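Local coordinates for protein glyoxalase-related enzyme, AraC type (Clostridium phytofermentans, PDB 3BT3) that is of unknown function but is a glyoxalase-related member of the VOC superfamily, probably part of an AraC-type transcription regulator, at residues Leu104-Tyr107 and Val108-Gly112; Ile131-Thr134 and Asp135-Leu139. One frame throughout, in Å; residues are numbered along the deposited sequence.

Interaction 1 (Leu104-Tyr107 and Val108-Gly112)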
loop_
_atom_site.group_PDB
_atom_site.type_symbol
_atom_site.label_atom_id
_atom_site.label_comp_id
_atom_site.label_asym_id
_atom_site.label_seq_id
_atom_site.Cartn_x
_atom_site.Cartn_y
_atom_site.Cartn_z
ATOM N N LEU A 104 -10.428 -9.953 15.434
ATOM C CA LEU A 104 -10.547 -9.966 13.979
ATOM C C LEU A 104 -10.931 -11.343 13.452
ATOM O O LEU A 104 -11.894 -11.485 12.703
ATOM C CB LEU A 104 -9.240 -9.542 13.305
ATOM C CG LEU A 104 -9.213 -9.788 11.788
ATOM C CD1 LEU A 104 -10.292 -8.973 11.127
ATOM C CD2 LEU A 104 -7.860 -9.414 11.211
ATOM N N HIS A 105 -10.169 -12.354 13.848
ATOM C CA HIS A 105 -10.413 -13.714 13.397
ATOM C C HIS A 105 -11.840 -14.173 13.693
ATOM O O HIS A 105 -12.502 -14.791 12.848
ATOM C CB HIS A 105 -9.410 -14.649 14.058
ATOM C CG HIS A 105 -9.408 -16.028 13.486
ATOM N ND1 HIS A 105 -10.404 -16.944 13.748
ATOM C CD2 HIS A 105 -8.535 -16.648 12.659
ATOM C CE1 HIS A 105 -10.142 -18.069 13.106
ATOM N NE2 HIS A 105 -9.014 -17.915 12.437
ATOM N N LYS A 106 -12.309 -13.853 14.893
ATOM C CA LYS A 106 -13.648 -14.222 15.318
ATOM C C LYS A 106 -14.700 -13.469 14.501
ATOM O O LYS A 106 -15.735 -14.035 14.126
ATOM C CB LYS A 106 -13.810 -13.921 16.805
ATOM C CG LYS A 106 -15.173 -14.248 17.382
ATOM C CD LYS A 106 -15.105 -14.227 18.906
ATOM C CE LYS A 106 -16.466 -14.437 19.554
ATOM N NZ LYS A 106 -17.363 -13.253 19.377
ATOM N N TYR A 107 -14.431 -12.196 14.220
ATOM C CA TYR A 107 -15.361 -11.387 13.438
ATOM C C TYR A 107 -15.524 -11.974 12.038
ATOM O O TYR A 107 -16.639 -12.175 11.566
ATOM C CB TYR A 107 -14.848 -9.956 13.331
ATOM C CG TYR A 107 -15.856 -8.987 12.764
ATOM C CD1 TYR A 107 -16.977 -8.612 13.503
ATOM C CD2 TYR A 107 -15.670 -8.412 11.504
ATOM C CE1 TYR A 107 -17.884 -7.685 13.010
ATOM C CE2 TYR A 107 -16.574 -7.483 11.000
ATOM C CZ TYR A 107 -17.678 -7.121 11.759
ATOM O OH TYR A 107 -18.562 -6.173 11.288
ATOM N N VAL A 108 -14.397 -12.241 11.383
ATOM C CA VAL A 108 -14.401 -12.814 10.047
ATOM C C VAL A 108 -15.154 -14.144 10.071
ATOM O O VAL A 108 -16.112 -14.339 9.317
ATOM C CB VAL A 108 -12.951 -13.042 9.530
ATOM C CG1 VAL A 108 -12.970 -13.811 8.222
ATOM C CG2 VAL A 108 -12.251 -11.702 9.330
ATOM N N LYS A 109 -14.727 -15.057 10.942
ATOM C CA LYS A 109 -15.392 -16.354 11.042
ATOM C C LYS A 109 -16.881 -16.182 11.321
ATOM O O LYS A 109 -17.717 -16.837 10.705
ATOM C CB LYS A 109 -14.755 -17.211 12.143
ATOM C CG LYS A 109 -13.615 -18.117 11.661
ATOM C CD LYS A 109 -14.098 -19.065 10.566
ATOM C CE LYS A 109 -13.431 -20.434 10.649
ATOM N NZ LYS A 109 -11.960 -20.403 10.380
ATOM N N GLU A 110 -17.206 -15.288 12.246
ATOM C CA GLU A 110 -18.595 -15.041 12.602
ATOM C C GLU A 110 -19.405 -14.561 11.416
ATOM O O GLU A 110 -20.612 -14.812 11.347
ATOM C CB GLU A 110 -18.688 -14.012 13.729
ATOM C CG GLU A 110 -19.169 -14.600 15.038
ATOM C CD GLU A 110 -18.196 -15.614 15.624
ATOM O OE1 GLU A 110 -17.735 -16.513 14.878
ATOM O OE2 GLU A 110 -17.898 -15.513 16.838
ATOM N N ASN A 111 -18.753 -13.872 10.484
ATOM C CA ASN A 111 -19.465 -13.378 9.318
ATOM C C ASN A 111 -19.506 -14.351 8.150
ATOM O O ASN A 111 -19.849 -13.975 7.032
ATOM C CB ASN A 111 -18.909 -12.024 8.890
ATOM C CG ASN A 111 -19.423 -10.895 9.764
ATOM O OD1 ASN A 111 -20.636 -10.690 9.877
ATOM N ND2 ASN A 111 -18.510 -10.157 10.390
ATOM N N GLY A 112 -19.156 -15.604 8.420
ATOM C CA GLY A 112 -19.229 -16.630 7.398
ATOM C C GLY A 112 -18.073 -16.860 6.454
ATOM O O GLY A 112 -18.154 -17.738 5.597
#
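Leu104 O to Val108 N, at 2.9 Å and almost straight (175°), is the first of four successive i to i+4 bonds with which helix 101-110 runs to its C-terminal end. The helix follows strand 92-99 and precedes strands 120-122, 126-132 and 138-144, the beta-alpha-beta-beta-beta order of the VOC superfamily module. His105 O and Lys106 O receive Lys109 N and Glu110 N in turn. The fourth, Asn111 N to Tyr107 O at 2.9 Å, bends to 134° where Asn111 leaves helical geometry. Leu104 CD1 lies beside Val108 CG2 (3.8 Å), on the side where Val108 packs against Ile42, Leu43 and Trp113. The Lys109 chain runs alongside the His105 ring, its CG 3.8 Å from CE1. The nearly extended Lys106 turns only at its last torsion, which leaves NZ 3.4 Å from Glu110 OE2 in a salt bridge. Asn111 brings ND2 over the centre of one face of the Tyr107 ring, 3.3 Å above it, with amide and ring planes 81° apart. The last turn thus joins an apolar pair to a surface ion pair and an amide-over-ring contact, with ND2 seated over the Tyr107 ring, which probably restricts how the amide can turn.

Interaction 2 (Ile131-Thr134 and Asp135-Leu139)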
loop_
_atom_site.group_PDB
_atom_site.type_symbol
_atom_site.label_atom_id
_atom_site.label_comp_id
_atom_site.label_asym_id
_atom_site.label_seq_id
_atom_site.Cartn_x
_atom_site.Cartn_y
_atom_site.Cartn_z
ATOM N N ILE A 131 -5.771 -13.544 5.293
ATOM C CA ILE A 131 -7.123 -13.725 4.799
ATOM C C ILE A 131 -7.091 -13.647 3.289
ATOM O O ILE A 131 -6.342 -12.859 2.725
ATOM C CB ILE A 131 -8.050 -12.608 5.325
ATOM C CG1 ILE A 131 -7.955 -12.557 6.849
ATOM C CG2 ILE A 131 -9.494 -12.846 4.880
ATOM C CD1 ILE A 131 -8.827 -11.499 7.492
ATOM N N THR A 132 -7.891 -14.481 2.639
ATOM C CA THR A 132 -7.984 -14.470 1.193
ATOM C C THR A 132 -9.246 -13.667 0.898
ATOM O O THR A 132 -10.298 -13.960 1.461
ATOM C CB THR A 132 -8.152 -15.885 0.638
ATOM O OG1 THR A 132 -7.032 -16.689 1.031
ATOM C CG2 THR A 132 -8.245 -15.845 -0.882
ATOM N N THR A 133 -9.146 -12.655 0.039
ATOM C CA THR A 133 -10.311 -11.829 -0.273
ATOM C C THR A 133 -11.192 -12.487 -1.311
ATOM O O THR A 133 -10.838 -13.527 -1.865
ATOM C CB THR A 133 -9.914 -10.440 -0.821
ATOM O OG1 THR A 133 -9.332 -10.575 -2.131
ATOM C CG2 THR A 133 -8.932 -9.780 0.105
ATOM N N THR A 134 -12.336 -11.863 -1.578
ATOM C CA THR A 134 -13.288 -12.375 -2.562
ATOM C C THR A 134 -12.662 -12.329 -3.947
ATOM O O THR A 134 -13.147 -12.968 -4.870
ATOM C CB THR A 134 -14.601 -11.535 -2.597
ATOM O OG1 THR A 134 -15.559 -12.172 -3.450
ATOM C CG2 THR A 134 -14.338 -10.139 -3.144
ATOM N N ASP A 135 -11.581 -11.567 -4.083
ATOM C CA ASP A 135 -10.906 -11.432 -5.365
ATOM C C ASP A 135 -9.706 -12.356 -5.498
ATOM O O ASP A 135 -9.099 -12.433 -6.558
ATOM C CB ASP A 135 -10.462 -9.982 -5.558
ATOM C CG ASP A 135 -11.631 -9.020 -5.576
ATOM O OD1 ASP A 135 -11.684 -8.102 -4.728
ATOM O OD2 ASP A 135 -12.509 -9.193 -6.444
ATOM N N GLY A 136 -9.356 -13.041 -4.413
ATOM C CA GLY A 136 -8.223 -13.946 -4.456
ATOM C C GLY A 136 -6.918 -13.456 -3.840
ATOM O O GLY A 136 -6.038 -14.270 -3.586
ATOM N N CYS A 137 -6.777 -12.154 -3.595
ATOM C CA CYS A 137 -5.544 -11.632 -3.005
ATOM C C CYS A 137 -5.440 -12.053 -1.560
ATOM O O CYS A 137 -6.439 -12.406 -0.921
ATOM C CB CYS A 137 -5.487 -10.103 -3.001
ATOM S SG CYS A 137 -6.430 -9.271 -4.235
ATOM N N ILE A 138 -4.219 -11.961 -1.049
ATOM C CA ILE A 138 -3.918 -12.300 0.326
ATOM C C ILE A 138 -3.691 -11.045 1.155
ATOM O O ILE A 138 -2.970 -10.134 0.738
ATOM C CB ILE A 138 -2.630 -13.161 0.431
ATOM C CG1 ILE A 138 -2.776 -14.451 -0.383
ATOM C CG2 ILE A 138 -2.321 -13.448 1.886
ATOM C CD1 ILE A 138 -4.005 -15.271 -0.045
ATOM N N LEU A 139 -4.305 -11.001 2.330
ATOM C CA LEU A 139 -4.114 -9.881 3.236
ATOM C C LEU A 139 -3.503 -10.442 4.506
ATOM O O LEU A 139 -4.068 -11.349 5.130
ATOM C CB LEU A 139 -5.440 -9.204 3.582
ATOM C CG LEU A 139 -6.224 -8.548 2.458
ATOM C CD1 LEU A 139 -7.421 -7.824 3.040
ATOM C CD2 LEU A 139 -5.323 -7.577 1.702
#
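Ile131 and Leu139 exchange two backbone bonds through flat carbonyl groups: Ile131 N approaches Leu139 O in the carbonyl plane, and Leu139 N returns to Ile131 O, both at 2.8 Å. At the turn the geometry differs, for Gly136 N stands above the plane of the Thr133 carbonyl, 67° out of it. The Asp135 carboxylate has the methyl CG2 of Thr134 against it, 3.7 Å from OD1. Thr133 N reaches Cys137 O (2.9 Å), and with the type I turn from Thr133 to Gly136 this makes a 3:5 hairpin with a G1 bulge, Gly136 taking left-handed backbone angles. Thr133 OG1, between its backbone N and carbonyl carbon (chi1 69°), faces into the turn and accepts Asp135 N at 3.1 Å in an ST turn; Cys137 N adds a weak bond. The same torsion sends Thr133 CG2 to Leu139 CG (3.8 Å), the two side chains crossing at about a right angle. Between the Ile131-Leu139 pair and the turn, the non-hydrogen-bonded pair Thr132 and Ile138 meets through OG1 and CD1, 3.5 Å apart. Tyr27 OH from strand 26-29 hydrogen-bonds Thr133 OG1 and Asp135 OD1, Thr35 OG1 also holds OD1, and Lys34 NZ binds Thr134 OG1. The hairpin of strands 126-132 and 138-144 therefore presents its turn to strand 26-29 and helix 32-41, where Trp38 packs on Ile131, Thr133 and Thr134.

In the fold
Interaction 1 precedes interaction 2 along the chain, and their centres lie about 15 Å apart. They meet directly where Val108 CG2 packs on Ile131 CD1 at 3.9 Å, so the helix end rests on the hairpin strand 126-132. Leu43 and Trp113 touch both Val108 and Ile131, while Ile116 links His105 to Ile131, so helix, loops and sheet share a largely apolar layer, with His105 at one side of it. Their other sides diverge: Leu104 and Tyr107 pack on Tyr18 and Arg16, respectively, of the second subunit, whereas residues 131-139 touch no other chain and turn instead to strand 26-29 of the other four-stranded sheet. Together they connect helix, both sheets and the dimer partner.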